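Local coordinates for protein glycosyl hydrolase family 88 (PDB 3WIW) that acts as an unsaturated glucuronyl hydrolase with specificity for heparin, built on an alpha6/alpha6 barrel, at residues Q48-G53 with V65-P70; N55-N60 with D72-F77; F169-D174 with I220-L225; N147-F152 with P192-A197. All blocks are in the same frame, centred on the assembly; numbering follows the deposited sequence. Where two conformers were deposited one is given.

Contact 1. Residues Q48-G53 with V65-P70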
# COMPACT_ATOMS: atom_id res chain seq x y z
N GLN A 48 8.20 -21.57 3.05
CA GLN A 48 8.99 -22.72 3.50
C GLN A 48 10.26 -22.26 4.22
O GLN A 48 10.79 -22.96 5.07
CB GLN A 48 9.39 -23.58 2.30
CG GLN A 48 8.23 -24.38 1.70
CD GLN A 48 8.53 -24.96 0.33
OE1 GLN A 48 9.54 -24.63 -0.32
NE2 GLN A 48 7.64 -25.81 -0.14
N THR A 49 10.75 -21.08 3.85
CA THR A 49 12.05 -20.61 4.31
C THR A 49 11.99 -19.70 5.55
O THR A 49 12.75 -19.89 6.52
CB THR A 49 12.76 -19.89 3.15
OG1 THR A 49 12.95 -20.81 2.07
CG2 THR A 49 14.11 -19.36 3.56
N TYR A 50 11.13 -18.69 5.51
CA TYR A 50 10.99 -17.75 6.62
C TYR A 50 10.13 -18.32 7.74
O TYR A 50 9.41 -19.32 7.56
CB TYR A 50 10.46 -16.38 6.10
CG TYR A 50 11.34 -15.86 4.99
CD1 TYR A 50 12.65 -15.51 5.26
CD2 TYR A 50 10.89 -15.78 3.67
CE1 TYR A 50 13.50 -15.09 4.26
CE2 TYR A 50 11.75 -15.36 2.64
CZ TYR A 50 13.05 -15.02 2.95
OH TYR A 50 13.93 -14.63 1.97
N THR A 51 10.22 -17.69 8.90
CA THR A 51 9.52 -18.15 10.10
C THR A 51 8.38 -17.18 10.44
O THR A 51 8.59 -15.96 10.50
CB THR A 51 10.49 -18.18 11.28
OG1 THR A 51 11.62 -19.01 10.95
CG2 THR A 51 9.80 -18.74 12.52
N PRO A 52 7.17 -17.72 10.68
CA PRO A 52 6.05 -16.84 11.07
C PRO A 52 6.44 -15.96 12.25
O PRO A 52 7.07 -16.41 13.22
CB PRO A 52 4.93 -17.83 11.43
CG PRO A 52 5.23 -19.02 10.53
CD PRO A 52 6.74 -19.13 10.50
N GLY A 53 6.10 -14.67 12.14
CA GLY A 53 6.46 -13.69 13.15
C GLY A 53 7.76 -12.95 12.87
O GLY A 53 8.10 -12.00 13.58
N VAL A 65 18.71 -11.08 4.23
CA VAL A 65 17.33 -10.61 4.26
C VAL A 65 17.03 -9.85 5.55
O VAL A 65 17.32 -10.33 6.65
CB VAL A 65 16.35 -11.78 4.12
CG1 VAL A 65 14.92 -11.27 4.18
CG2 VAL A 65 16.59 -12.52 2.82
N ARG A 66 16.51 -8.63 5.40
CA ARG A 66 15.99 -7.88 6.54
C ARG A 66 14.62 -8.42 6.88
O ARG A 66 13.76 -8.53 6.01
CB ARG A 66 15.89 -6.39 6.21
CG ARG A 66 15.29 -5.57 7.32
CD ARG A 66 15.36 -4.09 7.03
NE ARG A 66 14.67 -3.33 8.07
CZ ARG A 66 14.66 -2.00 8.14
NH1 ARG A 66 14.00 -1.40 9.12
NH2 ARG A 66 15.33 -1.29 7.25
N LEU A 67 14.43 -8.75 8.15
CA LEU A 67 13.18 -9.34 8.63
C LEU A 67 12.34 -8.32 9.41
O LEU A 67 12.88 -7.39 10.03
CB LEU A 67 13.46 -10.57 9.52
CG LEU A 67 14.29 -11.68 8.87
CD1 LEU A 67 14.66 -12.74 9.87
CD2 LEU A 67 13.52 -12.27 7.69
N ALA A 68 11.02 -8.52 9.38
CA ALA A 68 10.05 -7.62 10.00
C ALA A 68 9.34 -8.37 11.13
O ALA A 68 8.40 -9.14 10.89
CB ALA A 68 9.05 -7.16 8.98
N PRO A 69 9.76 -8.15 12.38
CA PRO A 69 9.02 -8.70 13.53
C PRO A 69 7.66 -7.98 13.70
O PRO A 69 7.33 -7.06 12.96
CB PRO A 69 9.97 -8.40 14.71
CG PRO A 69 10.66 -7.14 14.30
CD PRO A 69 10.87 -7.27 12.80
N PRO A 70 6.85 -8.39 14.70
CA PRO A 70 5.48 -7.87 14.75
C PRO A 70 5.36 -6.36 14.96
O PRO A 70 4.35 -5.79 14.59
CB PRO A 70 4.86 -8.65 15.91
CG PRO A 70 5.62 -9.98 15.89
CD PRO A 70 7.03 -9.56 15.59
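Tyr50, the first residue to leave helical geometry after helix 30-49, sends its side chain obliquely past Leu67 to Val65. Its CB points toward the facing strand, and CG stands anti to the carbonyl carbon, beside the backbone N (chi1 -54°), which directs the ring along that strand. One side of the ring makes the contact: Tyr50 CD1 lies 4.1 Å from Leu67 CD2, and Tyr50 CE1 is 4.1 Å from Val65 CG1, both methyls meeting the ring obliquely. At the tip, Tyr50 OH comes within 3.5 Å of Val65 CG2, so both branches of Val65 lie against the same end of the phenol; the hydroxyl itself is hydrogen-bonded to Gln353 O. In this alpha6/alpha6-barrel enzyme the packing sets the end of helix 30-49 against strand 65-68 of a two-stranded beta-hairpin, whose partner strand also touches Tyr50 through Pro56. Farther along, the backbones meet without a classical hydrogen bond. Gly53 O receives a CA-H...O contact from Pro69 CA at 3.4 Å, nearly straight with 163° at the hydrogen, while Pro70 CD lies 3.3 Å from Gly53 O. Gly53 has a positive phi, at which a CB would press on the preceding carbonyl oxygen.

Contact 2. Residues N55-N60 with D72-F77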
# COMPACT_ATOMS: atom_id res chain seq x y z
N ASN A 55 8.82 -11.74 9.38
CA ASN A 55 8.47 -11.74 7.97
C ASN A 55 9.54 -11.13 7.08
O ASN A 55 10.25 -10.21 7.49
CB ASN A 55 7.15 -11.00 7.79
CG ASN A 55 6.03 -11.72 8.48
OD1 ASN A 55 5.69 -12.84 8.09
ND2 ASN A 55 5.51 -11.14 9.55
N PRO A 56 9.69 -11.65 5.86
CA PRO A 56 10.69 -11.05 4.96
C PRO A 56 10.29 -9.63 4.57
O PRO A 56 9.14 -9.40 4.18
CB PRO A 56 10.67 -12.00 3.76
CG PRO A 56 9.29 -12.55 3.74
CD PRO A 56 8.91 -12.71 5.20
N ARG A 57 11.24 -8.70 4.68
CA ARG A 57 10.98 -7.30 4.36
C ARG A 57 11.72 -6.79 3.12
O ARG A 57 11.12 -6.25 2.22
CB ARG A 57 11.30 -6.40 5.55
CG ARG A 57 11.17 -4.91 5.24
CD ARG A 57 11.31 -4.04 6.49
NE ARG A 57 11.61 -2.66 6.14
CZ ARG A 57 11.38 -1.58 6.88
NH1 ARG A 57 10.72 -1.70 8.05
NH2 ARG A 57 11.76 -0.38 6.43
N SER A 58 13.04 -6.93 3.11
CA SER A 58 13.84 -6.40 2.01
C SER A 58 15.17 -7.14 1.98
O SER A 58 15.43 -8.01 2.83
CB SER A 58 14.06 -4.89 2.15
OG SER A 58 14.72 -4.57 3.37
N VAL A 59 16.02 -6.81 1.01
CA VAL A 59 17.33 -7.45 0.91
C VAL A 59 18.40 -6.40 1.19
O VAL A 59 18.45 -5.35 0.55
CB VAL A 59 17.51 -8.09 -0.47
CG1 VAL A 59 18.92 -8.68 -0.62
CG2 VAL A 59 16.46 -9.18 -0.69
N ASN A 60 19.24 -6.68 2.18
CA ASN A 60 20.33 -5.79 2.57
C ASN A 60 21.41 -5.70 1.50
O ASN A 60 21.51 -6.61 0.67
CB ASN A 60 20.96 -6.32 3.85
CG ASN A 60 20.00 -6.27 5.02
OD1 ASN A 60 19.26 -5.29 5.19
ND2 ASN A 60 19.98 -7.33 5.83
N ASP A 72 7.19 -4.17 13.42
CA ASP A 72 7.63 -3.50 12.18
C ASP A 72 6.42 -3.15 11.32
O ASP A 72 5.55 -3.99 11.08
CB ASP A 72 8.58 -4.46 11.45
CG ASP A 72 9.17 -3.89 10.18
OD1 ASP A 72 8.43 -3.69 9.21
OD2 ASP A 72 10.41 -3.75 10.12
N TRP A 73 6.37 -1.92 10.80
CA TRP A 73 5.19 -1.48 10.06
C TRP A 73 4.88 -2.29 8.80
O TRP A 73 3.75 -2.26 8.30
CB TRP A 73 5.30 -0.00 9.70
CG TRP A 73 6.16 0.31 8.49
CD1 TRP A 73 7.51 0.55 8.48
CD2 TRP A 73 5.71 0.48 7.13
NE1 TRP A 73 7.92 0.87 7.19
CE2 TRP A 73 6.84 0.83 6.35
CE3 TRP A 73 4.46 0.38 6.51
CZ2 TRP A 73 6.75 1.07 4.97
CZ3 TRP A 73 4.37 0.61 5.14
CH2 TRP A 73 5.52 0.95 4.38
N THR A 74 5.88 -3.01 8.28
CA THR A 74 5.69 -3.78 7.07
C THR A 74 5.35 -5.23 7.37
O THR A 74 5.20 -6.01 6.44
CB THR A 74 6.97 -3.80 6.17
OG1 THR A 74 7.95 -4.68 6.75
CG2 THR A 74 7.55 -2.40 5.97
N THR A 75 5.18 -5.61 8.64
CA THR A 75 5.14 -7.02 8.98
C THR A 75 3.90 -7.76 8.42
O THR A 75 3.94 -8.97 8.20
CB THR A 75 5.27 -7.20 10.50
OG1 THR A 75 5.63 -8.55 10.79
CG2 THR A 75 3.98 -6.84 11.23
N GLY A 76 2.81 -7.03 8.21
CA GLY A 76 1.59 -7.64 7.70
C GLY A 76 1.59 -7.92 6.21
O GLY A 76 0.72 -8.67 5.75
N PHE A 77 2.52 -7.34 5.44
CA PHE A 77 2.46 -7.48 3.99
C PHE A 77 2.69 -8.90 3.49
O PHE A 77 1.95 -9.36 2.63
CB PHE A 77 3.42 -6.51 3.29
CG PHE A 77 3.00 -5.07 3.42
CD1 PHE A 77 1.81 -4.62 2.81
CD2 PHE A 77 3.78 -4.17 4.13
CE1 PHE A 77 1.42 -3.29 2.89
CE2 PHE A 77 3.39 -2.83 4.23
CZ PHE A 77 2.20 -2.39 3.62
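Asp72 OD1 is gripped by Thr74 and, weakly, by Arg57 from the facing strand. Thr74 N reaches its anti lone pair at 2.8 Å, closing an Asx turn, and Thr74 OG1 donates to the same Asp72 OD1 from above the carboxylate plane at 2.7 Å. These bonds fix the carboxylate on a type I beta turn, Asp72 to Thr75, that leads toward helix 77-89; in the facing hairpin of strands 55-59 and 65-68, Arg57 and Ser58 form a classic beta bulge against Arg66.

The salt bridge runs from Arg57 NH1 to Asp72 OD2 at 2.9 Å, on the syn side, with a longer, weak bond of 3.2 Å from Arg57 NH1 to Asp72 OD1. Guanidinium and carboxylate planes stand 86° apart, so the two groups do not pair side by side. Arg57 reaches there with CG anti to its backbone N and the chain extended to NE, crossing Thr74: Arg57 CD lies 3.4 Å from Thr74 OG1, and Thr74 CG2 sits over one guanidinium face. NE is salt-bridged to Glu369, so two carboxylates probably offset the charge of Arg57 and of the nearby Arg66. Thr74 CG2 also rests over the centre of the Trp73 indole, which borders Asp116, the predicted nucleophile, and a bound EPE molecule. At the far end Thr75 OG1, also hydrogen-bonded to Ala68 O, accepts from Asn55 ND2 at 2.9 Å and 153°, the hydroxyl oxygen lying within 6° of the amide plane.

Contact 3. Residues F169-D174 with I220-L225; sequences FPVIID and ISYDTL
Tyr222 turns its ring edge to Val171, whose CG2 lies 3.7 Å from Tyr222 CE2, while one face of the same ring carries Ile220 CG2, offset toward the rim. The residues sit on strands 170-172 and 219-222, antiparallel neighbours in a three-stranded sheet. Tyr222 CG stands beside its backbone N (chi1 -68°), laying the ring back along its own strand past Ile220 and across to Val171; its OH is hydrogen-bonded to Asn208 ND2. With the ring cut back to an alanine, Val171 CG2 and Ile220 CG2 would probably lose the aromatic surface they pack on, and Asn208 ND2 its phenol partner. Phe169 lies nearer the base of the same side: its ring meets Tyr222 CB and Thr224 CG2 obliquely, and Phe169 CB is 3.7 Å from Thr224 CG2.

The backbones are joined by Val171 N to Ile220 O at 2.8 Å and Ile220 N to Val171 O at 2.9 Å, a hydrogen-bonded pair; Pro170 and Ser221 form the non-hydrogen-bonded pair next to it. Two residues beyond strand 170-172 stands Asp174, the predicted proton donor, whose OD1 bonds to His218. Past the pair, Tyr222 N donates to Phe169 O at 2.9 Å, from 32° out of the carbonyl plane.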
# COMPACT_ATOMS: atom_id res chain seq x y z
N PHE A 169 1.62 17.00 16.25
CA PHE A 169 0.60 16.12 15.72
C PHE A 169 0.86 15.88 14.24
O PHE A 169 0.29 16.55 13.39
CB PHE A 169 -0.80 16.73 15.96
CG PHE A 169 -1.94 15.76 15.79
CD1 PHE A 169 -2.41 15.41 14.53
CD2 PHE A 169 -2.56 15.21 16.91
CE1 PHE A 169 -3.47 14.52 14.38
CE2 PHE A 169 -3.62 14.30 16.77
CZ PHE A 169 -4.08 13.97 15.50
N PRO A 170 1.75 14.94 13.94
CA PRO A 170 2.12 14.69 12.55
C PRO A 170 1.15 13.74 11.88
O PRO A 170 0.76 12.71 12.46
CB PRO A 170 3.49 14.03 12.68
CG PRO A 170 3.41 13.27 14.02
CD PRO A 170 2.51 14.10 14.89
N VAL A 171 0.77 14.07 10.65
CA VAL A 171 -0.08 13.20 9.82
C VAL A 171 0.63 13.01 8.48
O VAL A 171 0.98 13.99 7.80
CB VAL A 171 -1.47 13.83 9.59
CG1 VAL A 171 -2.34 12.92 8.71
CG2 VAL A 171 -2.16 14.08 10.92
N ILE A 172 0.89 11.77 8.11
CA ILE A 172 1.57 11.50 6.85
C ILE A 172 0.59 11.04 5.78
O ILE A 172 -0.48 10.52 6.10
CB ILE A 172 2.74 10.49 7.03
CG1 ILE A 172 2.27 9.05 7.34
CG2 ILE A 172 3.69 11.00 8.10
CD1 ILE A 172 3.46 8.08 7.60
N ILE A 173 0.94 11.25 4.52
CA ILE A 173 0.07 10.88 3.41
C ILE A 173 -0.25 9.37 3.45
O ILE A 173 -1.37 8.94 3.08
CB ILE A 173 0.68 11.34 2.06
CG1 ILE A 173 -0.35 11.28 0.94
CG2 ILE A 173 1.91 10.49 1.67
CD1 ILE A 173 -1.44 12.37 1.02
N ASP A 174 0.73 8.56 3.89
CA ASP A 174 0.57 7.10 3.96
C ASP A 174 -0.64 6.71 4.84
O ASP A 174 -1.21 5.62 4.67
CB ASP A 174 1.81 6.40 4.53
CG ASP A 174 3.15 7.04 4.15
OD1 ASP A 174 3.30 8.29 4.16
OD2 ASP A 174 4.10 6.26 3.95
N ILE A 220 1.97 16.67 7.15
CA ILE A 220 1.36 17.89 7.67
C ILE A 220 1.35 17.77 9.19
O ILE A 220 0.91 16.75 9.75
CB ILE A 220 -0.08 18.06 7.15
CG1 ILE A 220 -0.09 18.10 5.61
CG2 ILE A 220 -0.73 19.32 7.73
CD1 ILE A 220 0.62 19.29 5.00
N SER A 221 1.85 18.80 9.86
CA SER A 221 1.81 18.87 11.31
C SER A 221 0.71 19.83 11.74
O SER A 221 0.62 20.95 11.23
CB SER A 221 3.14 19.34 11.89
OG SER A 221 3.08 19.27 13.30
N TYR A 222 -0.10 19.39 12.70
CA TYR A 222 -1.24 20.18 13.16
C TYR A 222 -1.11 20.63 14.60
O TYR A 222 -0.38 20.02 15.40
CB TYR A 222 -2.49 19.32 13.06
CG TYR A 222 -2.95 18.97 11.66
CD1 TYR A 222 -3.81 19.82 10.97
CD2 TYR A 222 -2.56 17.78 11.05
CE1 TYR A 222 -4.28 19.49 9.70
CE2 TYR A 222 -3.00 17.46 9.76
CZ TYR A 222 -3.87 18.32 9.10
OH TYR A 222 -4.33 18.01 7.83
N ASP A 223 -1.86 21.67 14.95
CA ASP A 223 -2.03 22.08 16.33
C ASP A 223 -3.11 21.20 16.92
O ASP A 223 -4.23 21.13 16.39
CB ASP A 223 -2.48 23.53 16.36
CG ASP A 223 -2.57 24.10 17.76
OD1 ASP A 223 -3.47 23.69 18.54
OD2 ASP A 223 -1.76 24.99 18.08
N THR A 224 -2.80 20.50 18.01
CA THR A 224 -3.74 19.52 18.57
C THR A 224 -5.01 20.12 19.13
O THR A 224 -6.01 19.42 19.26
CB THR A 224 -3.12 18.72 19.73
OG1 THR A 224 -2.84 19.60 20.82
CG2 THR A 224 -1.86 18.02 19.29
N LEU A 225 -4.97 21.39 19.50
CA LEU A 225 -6.13 22.05 20.10
C LEU A 225 -6.97 22.79 19.06
O LEU A 225 -8.20 22.67 19.04
CB LEU A 225 -5.68 22.98 21.22
CG LEU A 225 -5.14 22.27 22.46
CD1 LEU A 225 -4.69 23.26 23.51
CD2 LEU A 225 -6.17 21.31 23.06

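Contact 4. Residues N147-F152 with P192-A197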
# COMPACT_ATOMS: atom_id res chain seq x y z
N ASN A 147 -8.06 0.46 18.62
CA ASN A 147 -6.79 1.15 18.85
C ASN A 147 -6.45 2.16 17.77
O ASN A 147 -5.87 3.22 18.05
CB ASN A 147 -5.65 0.14 19.03
CG ASN A 147 -5.70 -0.55 20.38
OD1 ASN A 147 -6.13 0.05 21.38
ND2 ASN A 147 -5.28 -1.81 20.43
N LEU A 148 -6.82 1.85 16.53
CA LEU A 148 -6.60 2.79 15.45
C LEU A 148 -7.51 4.01 15.61
O LEU A 148 -7.06 5.17 15.51
CB LEU A 148 -6.83 2.11 14.11
CG LEU A 148 -6.58 3.00 12.88
CD1 LEU A 148 -5.18 3.62 12.92
CD2 LEU A 148 -6.76 2.17 11.61
N TYR A 149 -8.78 3.77 15.91
CA TYR A 149 -9.72 4.85 16.10
C TYR A 149 -9.31 5.75 17.26
O TYR A 149 -9.50 6.96 17.21
CB TYR A 149 -11.11 4.29 16.36
CG TYR A 149 -12.10 5.32 16.85
CD1 TYR A 149 -12.62 6.29 15.99
CD2 TYR A 149 -12.51 5.33 18.18
CE1 TYR A 149 -13.53 7.23 16.42
CE2 TYR A 149 -13.41 6.25 18.63
CZ TYR A 149 -13.93 7.20 17.75
OH TYR A 149 -14.85 8.10 18.25
N ALA A 150 -8.73 5.16 18.31
CA ALA A 150 -8.28 5.95 19.48
C ALA A 150 -7.29 7.05 19.08
O ALA A 150 -7.16 8.05 19.78
CB ALA A 150 -7.69 5.05 20.56
N ARG A 151 -6.59 6.86 17.97
CA ARG A 151 -5.61 7.83 17.50
C ARG A 151 -6.23 9.01 16.75
O ARG A 151 -5.54 10.00 16.46
CB ARG A 151 -4.55 7.11 16.66
CG ARG A 151 -3.80 6.05 17.44
CD ARG A 151 -2.58 5.49 16.68
NE ARG A 151 -1.61 6.57 16.38
CZ ARG A 151 -0.73 7.07 17.25
NH1 ARG A 151 -0.62 6.56 18.48
NH2 ARG A 151 0.06 8.09 16.88
N PHE A 152 -7.51 8.91 16.39
CA PHE A 152 -8.19 10.02 15.73
C PHE A 152 -8.45 11.12 16.76
O PHE A 152 -8.96 10.87 17.86
CB PHE A 152 -9.52 9.55 15.13
CG PHE A 152 -10.32 10.63 14.47
CD1 PHE A 152 -10.04 11.04 13.19
CD2 PHE A 152 -11.38 11.21 15.14
CE1 PHE A 152 -10.80 12.04 12.58
CE2 PHE A 152 -12.16 12.18 14.55
CZ PHE A 152 -11.87 12.61 13.26
N PRO A 192 -20.42 3.48 13.80
CA PRO A 192 -20.45 4.59 12.84
C PRO A 192 -19.38 5.65 13.13
O PRO A 192 -18.86 6.21 12.17
CB PRO A 192 -21.87 5.16 12.96
CG PRO A 192 -22.44 4.55 14.18
CD PRO A 192 -21.72 3.28 14.47
N GLU A 193 -18.99 5.88 14.38
CA GLU A 193 -17.95 6.88 14.63
C GLU A 193 -16.60 6.45 14.09
O GLU A 193 -15.80 7.30 13.69
CB GLU A 193 -17.85 7.28 16.11
CG GLU A 193 -19.05 8.13 16.62
CD GLU A 193 -18.74 8.94 17.88
OE1 GLU A 193 -19.16 8.48 18.93
OE2 GLU A 193 -18.09 10.02 17.83
N TRP A 194 -16.36 5.15 14.00
CA TRP A 194 -15.11 4.67 13.38
C TRP A 194 -15.11 4.98 11.90
O TRP A 194 -14.12 5.48 11.35
CB TRP A 194 -14.93 3.16 13.57
CG TRP A 194 -14.69 2.69 14.99
CD1 TRP A 194 -14.60 3.47 16.12
CD2 TRP A 194 -14.50 1.33 15.42
NE1 TRP A 194 -14.38 2.66 17.23
CE2 TRP A 194 -14.31 1.35 16.82
CE3 TRP A 194 -14.48 0.10 14.75
CZ2 TRP A 194 -14.10 0.18 17.57
CZ3 TRP A 194 -14.28 -1.06 15.49
CH2 TRP A 194 -14.08 -1.02 16.88
N PHE A 195 -16.22 4.66 11.23
CA PHE A 195 -16.36 4.92 9.81
C PHE A 195 -16.26 6.43 9.54
O PHE A 195 -15.52 6.86 8.64
CB PHE A 195 -17.69 4.35 9.32
CG PHE A 195 -17.95 4.54 7.86
CD1 PHE A 195 -18.48 5.73 7.37
CD2 PHE A 195 -17.63 3.53 6.96
CE1 PHE A 195 -18.71 5.90 6.01
CE2 PHE A 195 -17.85 3.70 5.60
CZ PHE A 195 -18.39 4.88 5.13
N ASP A 196 -16.99 7.22 10.33
CA ASP A 196 -17.01 8.67 10.16
C ASP A 196 -15.64 9.28 10.41
O ASP A 196 -15.25 10.24 9.74
CB ASP A 196 -18.05 9.32 11.09
CG ASP A 196 -19.48 8.87 10.79
OD1 ASP A 196 -19.75 8.34 9.69
OD2 ASP A 196 -20.34 9.07 11.68
N ALA A 197 -14.88 8.72 11.35
CA ALA A 197 -13.54 9.23 11.63
C ALA A 197 -12.63 9.03 10.42
O ALA A 197 -11.86 9.92 10.07
CB ALA A 197 -12.96 8.53 12.85
O HOH W 1 -15.14 10.46 16.75
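Tyr149, in the last turns of helix 138-150, meets Glu193, Trp194 and Ala197 at the start of helix 192-208. With CG anti to its backbone N (chi1 168°), its side chain reaches across to the second helix. Tyr149 CB sits over the face of the five-membered ring of Trp194, 3.9 Å from its centroid, a CH-pi contact. The Tyr149 ring itself lies obliquely against that ring. Ala197 CB comes to the edge of the phenol, 3.8 Å from Tyr149 CE1. At the tip, one water joins the helices: it lies 2.8 Å from Tyr149 OH and donates to Glu193 OE2 at 3.2 Å. A leucine in place of Tyr149 would lack the hydroxyl and would probably leave the water and Glu193 OE2 unlinked to this helix and the Trp194 face less well covered.

Farther on, Phe152 begins the short strand 152-153. Ala197 CB stands over the centre of the Phe152 ring, 3.8 Å from its centroid and 11° off the normal, so this one methyl touches both the Phe152 face and the Tyr149 edge. With no direct hydrogen bond between the segments, the contact is mostly apolar and aromatic, with a water linking the phenol and the carboxylate.

Overall arrangement
From the N terminus, contact 1 opens at the end of helix 30-49 and contact 2 in strand 55-59; contact 1 closes at 65-70 before contact 2 closes at 72-77, so the two cross. They share the hairpin of strands 55-59 and 65-68 and touch each other, chiefly where Ala68 meets Asn55 and Thr75, tying the end of the first helix and the hairpin to the loop before helix 77-89. Later, contact 4 opens at 147-152 and contact 3 at 169-174; contact 4 closes at 192-197, then contact 3 at 220-225, again crossing. Contact 4 packs helix 138-150 against helix 192-208, and contact 3 pairs strands 170-172 and 219-222 of a three-stranded sheet; the two do not touch.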